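Local coordinates for protein PES4 (Saccharomyces cerevisiae S288C, PDB 6EZ7) that probably binds RNA, with poly(A), poly(U) and mRNA 3'-UTRs as its likely targets, through repeated RNA recognition motifs, of which this chain is the third, at residues A[9-19]-A[28-36]. Residues are numbered along the deposited sequence; the frame is centred on the assembly and turned at random. Where two conformers were deposited one is given.
Sequences LPTITTRDDIL and IKSIYLSNA
I31 and L33 of strand 28-33 reach up under helix 15-22 and the turn before it, a compact example of how a helix covers an edge strand of a sheet. In the tightly packed part, CD1 of I31 lies 3.6 Å from CG of L19, with CD2 of the same leucine equally near, and CG2 of I18 lies 3.8 Å from CD1 of I31. L33, its CG anti to the backbone N (chi1 179°), sends its two methyls apart. CD2 slides beneath the backbone where the helix begins, 3.5 Å from T13 O and 3.6 Å from R15 N, whereas CD1 touches CD1 of L9 at 3.9 Å. That helix start is itself braced by a capping box: D17 N gives a bond to T14 OG1 and T14 N one to D17 OD2.

The other flank is polar and looser. R15, modelled in two conformers, in the one described is extended from CG to NE and reaches across to the strand, where its guanidinium turns (chi4 93°). NH1 bonds I31 O at 2.8 Å, bent to 143° at the hydrogen and arriving from above the carbonyl plane; NH2 adds a weak bond to the same oxygen. CB of I31 lies over one guanidinium face, offset toward its rim, and a water at the edge accepts from both R15 NH2 and I31 N. The C=O and N-H of this edge-strand residue are thus met by R15 and the water, a grip that may be partial, while Y32 points away and meets W43. Such packing of helix 15-22 on strand 28-33 is typical of the beta-alpha-beta-beta-alpha-beta fold of the RNA recognition motif.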
ATOM      1  N   LEU A   9       4.433   8.001   1.401  1.00 25.71           N
ATOM      2  CA  LEU A   9       4.509   7.654   2.811  1.00 20.44           C
ATOM      3  C   LEU A   9       5.537   8.523   3.516  1.00 22.66           C
ATOM      4  O   LEU A   9       6.573   8.856   2.937  1.00 29.44           O
ATOM      5  CB  LEU A   9       4.862   6.178   2.987  1.00 23.00           C
ATOM      6  CG  LEU A   9       3.794   5.145   2.624  1.00 16.52           C
ATOM      7  CD1 LEU A   9       4.427   3.770   2.498  1.00 22.47           C
ATOM      8  CD2 LEU A   9       2.686   5.128   3.665  1.00 16.74           C
ATOM      9  N   PRO A  10       5.249   8.898   4.769  1.00 25.38           N
ATOM     10  CA  PRO A  10       6.203   9.619   5.616  1.00 24.81           C
ATOM     11  C   PRO A  10       7.452   8.779   5.831  1.00 32.75           C
ATOM     12  O   PRO A  10       7.342   7.557   5.896  1.00 24.34           O
ATOM     13  CB  PRO A  10       5.440   9.813   6.929  1.00 23.18           C
ATOM     14  CG  PRO A  10       4.009   9.612   6.591  1.00 29.06           C
ATOM     15  CD  PRO A  10       3.982   8.631   5.467  1.00 23.80           C
ATOM     16  N   THR A  11       8.614   9.414   5.943  1.00 29.95           N
ATOM     17  CA  THR A  11       9.870   8.678   6.051  1.00 34.90           C
ATOM     18  C   THR A  11       9.967   7.854   7.335  1.00 30.39           C
ATOM     19  O   THR A  11      10.706   6.877   7.390  1.00 31.71           O
ATOM     20  CB  THR A  11      11.080   9.623   5.971  1.00 40.71           C
ATOM     21  OG1 THR A  11      10.969  10.631   6.982  1.00 46.05           O
ATOM     22  CG2 THR A  11      11.143  10.287   4.603  1.00 46.53           C
ATOM     23  N   ILE A  12       9.219   8.235   8.364  1.00 24.53           N
ATOM     24  CA  ILE A  12       9.256   7.492   9.620  1.00 25.63           C
ATOM     25  C   ILE A  12       8.284   6.307   9.642  1.00 25.95           C
ATOM     26  O   ILE A  12       8.129   5.646  10.667  1.00 20.44           O
ATOM     27  CB  ILE A  12       8.969   8.414  10.830  1.00 42.80           C
ATOM     28  CG1 ILE A  12       7.902   9.460  10.499  1.00 52.23           C
ATOM     29  CG2 ILE A  12      10.245   9.119  11.264  1.00 53.27           C
ATOM     30  CD1 ILE A  12       6.546   8.905  10.161  1.00 56.33           C
ATOM     31  N   THR A  13       7.627   6.055   8.512  1.00 23.23           N
ATOM     32  CA  THR A  13       6.695   4.935   8.394  1.00 23.93           C
ATOM     33  C   THR A  13       7.366   3.612   8.739  1.00 27.14           C
ATOM     34  O   THR A  13       8.481   3.336   8.291  1.00 20.12           O
ATOM     35  CB  THR A  13       6.109   4.852   6.974  1.00 25.97           C
ATOM     36  OG1 THR A  13       5.478   6.096   6.652  1.00 24.21           O
ATOM     37  CG2 THR A  13       5.092   3.726   6.866  1.00 19.58           C
ATOM     38  N   THR A  14       6.693   2.806   9.552  1.00 17.48           N
ATOM     39  CA  THR A  14       7.222   1.504   9.925  1.00 20.25           C
ATOM     40  C   THR A  14       6.400   0.397   9.306  1.00 22.58           C
ATOM     41  O   THR A  14       5.276   0.620   8.859  1.00 17.16           O
ATOM     42  CB  THR A  14       7.229   1.297  11.444  1.00 26.21           C
ATOM     43  OG1 THR A  14       5.877   1.175  11.907  1.00 22.27           O
ATOM     44  CG2 THR A  14       7.917   2.461  12.147  1.00 26.29           C
ATOM     45  N   ARG A  15       6.958  -0.805   9.286  1.00 18.29           N
ATOM     46  CA  ARG A  15       6.232  -1.966   8.791  0.57 18.46           C
ATOM     47  C   ARG A  15       4.942  -2.153   9.586  1.00 21.09           C
ATOM     48  O   ARG A  15       3.913  -2.537   9.037  1.00 17.30           O
ATOM     49  CB  ARG A  15       7.105  -3.218   8.874  0.57 23.79           C
ATOM     50  CG  ARG A  15       6.485  -4.456   8.262  0.57 27.16           C
ATOM     51  CD  ARG A  15       7.461  -5.622   8.280  0.57 31.95           C
ATOM     52  NE  ARG A  15       6.879  -6.823   7.688  0.57 33.95           N
ATOM     53  CZ  ARG A  15       7.006  -7.163   6.409  0.57 33.31           C
ATOM     54  NH1 ARG A  15       7.703  -6.397   5.580  0.57 24.16           N
ATOM     55  NH2 ARG A  15       6.438  -8.275   5.960  0.57 42.22           N
ATOM     56  N   ASP A  16       5.003  -1.865  10.886  1.00 20.61           N
ATOM     57  CA  ASP A  16       3.824  -1.970  11.749  1.00 19.67           C
ATOM     58  C   ASP A  16       2.729  -0.984  11.350  1.00 23.78           C
ATOM     59  O   ASP A  16       1.540  -1.307  11.422  1.00 19.38           O
ATOM     60  CB  ASP A  16       4.202  -1.745  13.213  1.00 20.77           C
ATOM     61  CG  ASP A  16       4.935  -2.926  13.815  1.00 32.38           C
ATOM     62  OD1 ASP A  16       4.840  -4.039  13.252  1.00 28.85           O
ATOM     63  OD2 ASP A  16       5.596  -2.741  14.861  1.00 29.21           O
ATOM     64  N   ASP A  17       3.128   0.221  10.948  1.00 18.16           N
ATOM     65  CA  ASP A  17       2.168   1.212  10.463  1.00 15.24           C
ATOM     66  C   ASP A  17       1.383   0.670   9.280  1.00 15.96           C
ATOM     67  O   ASP A  17       0.161   0.802   9.227  1.00 21.99           O
ATOM     68  CB  ASP A  17       2.865   2.510  10.054  1.00 18.79           C
ATOM     69  CG  ASP A  17       3.491   3.232  11.226  1.00 29.07           C
ATOM     70  OD1 ASP A  17       3.003   3.055  12.361  1.00 27.42           O
ATOM     71  OD2 ASP A  17       4.470   3.980  11.011  1.00 26.11           O
ATOM     72  N   ILE A  18       2.087   0.070   8.327  1.00 18.84           N
ATOM     73  CA  ILE A  18       1.422  -0.490   7.158  1.00 15.82           C
ATOM     74  C   ILE A  18       0.501  -1.621   7.589  1.00 14.12           C
ATOM     75  O   ILE A  18      -0.642  -1.707   7.149  1.00 22.38           O
ATOM     76  CB  ILE A  18       2.424  -1.014   6.119  1.00 22.43           C
ATOM     77  CG1 ILE A  18       3.428   0.080   5.750  1.00 26.13           C
ATOM     78  CG2 ILE A  18       1.693  -1.498   4.885  1.00 25.49           C
ATOM     79  CD1 ILE A  18       2.788   1.319   5.199  1.00 27.60           C
ATOM     80  N   LEU A  19       1.010  -2.484   8.458  1.00 16.05           N
ATOM     81  CA  LEU A  19       0.226  -3.598   8.970  1.00 17.11           C
ATOM     82  C   LEU A  19      -1.026  -3.114   9.680  1.00 22.62           C
ATOM     83  O   LEU A  19      -2.122  -3.603   9.428  1.00 17.29           O
ATOM     84  CB  LEU A  19       1.068  -4.442   9.922  1.00 18.78           C
ATOM     85  CG  LEU A  19       1.927  -5.533   9.289  1.00 23.46           C
ATOM     86  CD1 LEU A  19       2.903  -6.098  10.309  1.00 15.11           C
ATOM     87  CD2 LEU A  19       1.042  -6.636   8.716  1.00 31.78           C
ATOM     88  N   ILE A  28      -3.387  -9.547   5.503  1.00 35.44           N
ATOM     89  CA  ILE A  28      -2.293  -9.238   4.596  1.00 32.46           C
ATOM     90  C   ILE A  28      -1.371 -10.440   4.415  1.00 31.84           C
ATOM     91  O   ILE A  28      -0.900 -11.029   5.389  1.00 31.65           O
ATOM     92  CB  ILE A  28      -1.477  -8.037   5.099  1.00 27.24           C
ATOM     93  CG1 ILE A  28      -2.308  -6.758   4.988  1.00 24.93           C
ATOM     94  CG2 ILE A  28      -0.194  -7.898   4.299  1.00 33.23           C
ATOM     95  CD1 ILE A  28      -1.667  -5.547   5.638  1.00 25.41           C
ATOM     96  N   LYS A  29      -1.118 -10.799   3.160  1.00 30.20           N
ATOM     97  CA  LYS A  29      -0.250 -11.927   2.847  1.00 30.87           C
ATOM     98  C   LYS A  29       1.222 -11.548   2.986  1.00 35.95           C
ATOM     99  O   LYS A  29       1.999 -12.263   3.621  1.00 37.62           O
ATOM    100  CB  LYS A  29      -0.533 -12.438   1.432  1.00 26.22           C
ATOM    101  CG  LYS A  29       0.036 -13.816   1.143  1.00 42.35           C
ATOM    102  CD  LYS A  29      -0.368 -14.304  -0.239  1.00 49.72           C
ATOM    103  CE  LYS A  29       0.798 -14.228  -1.215  1.00 59.88           C
ATOM    104  NZ  LYS A  29       0.646 -15.200  -2.335  1.00 62.62           N
ATOM    105  N   SER A  30       1.601 -10.419   2.395  1.00 31.88           N
ATOM    106  CA  SER A  30       2.985  -9.968   2.446  1.00 28.65           C
ATOM    107  C   SER A  30       3.089  -8.457   2.290  1.00 30.04           C
ATOM    108  O   SER A  30       2.218  -7.819   1.697  1.00 26.71           O
ATOM    109  CB  SER A  30       3.818 -10.664   1.367  1.00 37.91           C
ATOM    110  OG  SER A  30       3.322 -10.377   0.071  1.00 45.18           O
ATOM    111  N   ILE A  31       4.163  -7.898   2.838  1.00 22.00           N
ATOM    112  CA  ILE A  31       4.443  -6.469   2.765  1.00 23.94           C
ATOM    113  C   ILE A  31       5.891  -6.212   2.398  1.00 28.92           C
ATOM    114  O   ILE A  31       6.800  -6.833   2.950  1.00 31.81           O
ATOM    115  CB  ILE A  31       4.177  -5.749   4.106  1.00 24.66           C
ATOM    116  CG1 ILE A  31       2.739  -5.939   4.565  1.00 33.46           C
ATOM    117  CG2 ILE A  31       4.490  -4.260   3.997  1.00 23.63           C
ATOM    118  CD1 ILE A  31       2.402  -5.115   5.779  1.00 36.99           C
ATOM    119  N   TYR A  32       6.109  -5.296   1.466  1.00 22.87           N
ATOM    120  CA  TYR A  32       7.431  -4.724   1.296  1.00 23.19           C
ATOM    121  C   TYR A  32       7.360  -3.240   1.620  1.00 23.72           C
ATOM    122  O   TYR A  32       6.500  -2.534   1.109  1.00 21.67           O
ATOM    123  CB  TYR A  32       7.967  -4.930  -0.121  1.00 23.83           C
ATOM    124  CG  TYR A  32       9.267  -4.192  -0.339  1.00 23.84           C
ATOM    125  CD1 TYR A  32      10.451  -4.666   0.210  1.00 25.72           C
ATOM    126  CD2 TYR A  32       9.309  -3.008  -1.062  1.00 29.23           C
ATOM    127  CE1 TYR A  32      11.639  -3.994   0.035  1.00 26.53           C
ATOM    128  CE2 TYR A  32      10.500  -2.326  -1.242  1.00 33.27           C
ATOM    129  CZ  TYR A  32      11.661  -2.825  -0.690  1.00 30.55           C
ATOM    130  OH  TYR A  32      12.856  -2.160  -0.859  1.00 35.93           O
ATOM    131  N   LEU A  33       8.255  -2.768   2.479  1.00 16.05           N
ATOM    132  CA  LEU A  33       8.361  -1.338   2.731  1.00 13.29           C
ATOM    133  C   LEU A  33       9.764  -0.879   2.354  1.00 17.88           C
ATOM    134  O   LEU A  33      10.757  -1.362   2.907  1.00 20.51           O
ATOM    135  CB  LEU A  33       8.050  -1.016   4.190  1.00 14.51           C
ATOM    136  CG  LEU A  33       8.144   0.457   4.586  1.00 16.49           C
ATOM    137  CD1 LEU A  33       7.135   1.309   3.827  1.00 15.51           C
ATOM    138  CD2 LEU A  33       7.970   0.602   6.088  1.00 16.35           C
ATOM    139  N   SER A  34       9.832   0.048   1.407  1.00 23.90           N
ATOM    140  CA  SER A  34      11.105   0.503   0.858  0.58 25.55           C
ATOM    141  C   SER A  34      12.049   1.054   1.922  1.00 26.59           C
ATOM    142  O   SER A  34      11.634   1.760   2.838  1.00 22.09           O
ATOM    143  CB  SER A  34      10.862   1.571  -0.209  0.58 24.43           C
ATOM    144  OG  SER A  34      10.349   2.756   0.372  0.58 23.51           O
ATOM    145  N   ASN A  35      13.327   0.714   1.794  1.00 33.23           N
ATOM    146  CA  ASN A  35      14.348   1.273   2.666  1.00 37.36           C
ATOM    147  C   ASN A  35      14.917   2.526   2.024  1.00 50.56           C
ATOM    148  O   ASN A  35      16.133   2.669   1.881  1.00 55.18           O
ATOM    149  CB  ASN A  35      15.466   0.265   2.937  1.00 39.41           C
ATOM    150  CG  ASN A  35      16.394   0.718   4.052  1.00 51.66           C
ATOM    151  OD1 ASN A  35      15.968   1.389   4.993  1.00 45.75           O
ATOM    152  ND2 ASN A  35      17.674   0.384   3.931  1.00 61.86           N
ATOM    153  N   ALA A  36      14.030   3.427   1.617  1.00 52.88           N
ATOM    154  CA  ALA A  36      14.440   4.629   0.907  1.00 60.81           C
ATOM    155  C   ALA A  36      15.165   5.593   1.840  1.00 66.22           C
ATOM    156  O   ALA A  36      14.629   6.000   2.872  1.00 56.26           O
ATOM    157  CB  ALA A  36      13.236   5.306   0.268  1.00 59.94           C
TER
HETATM  158  O   HOH W   1       6.304  -9.900   3.886  1.00 44.77           O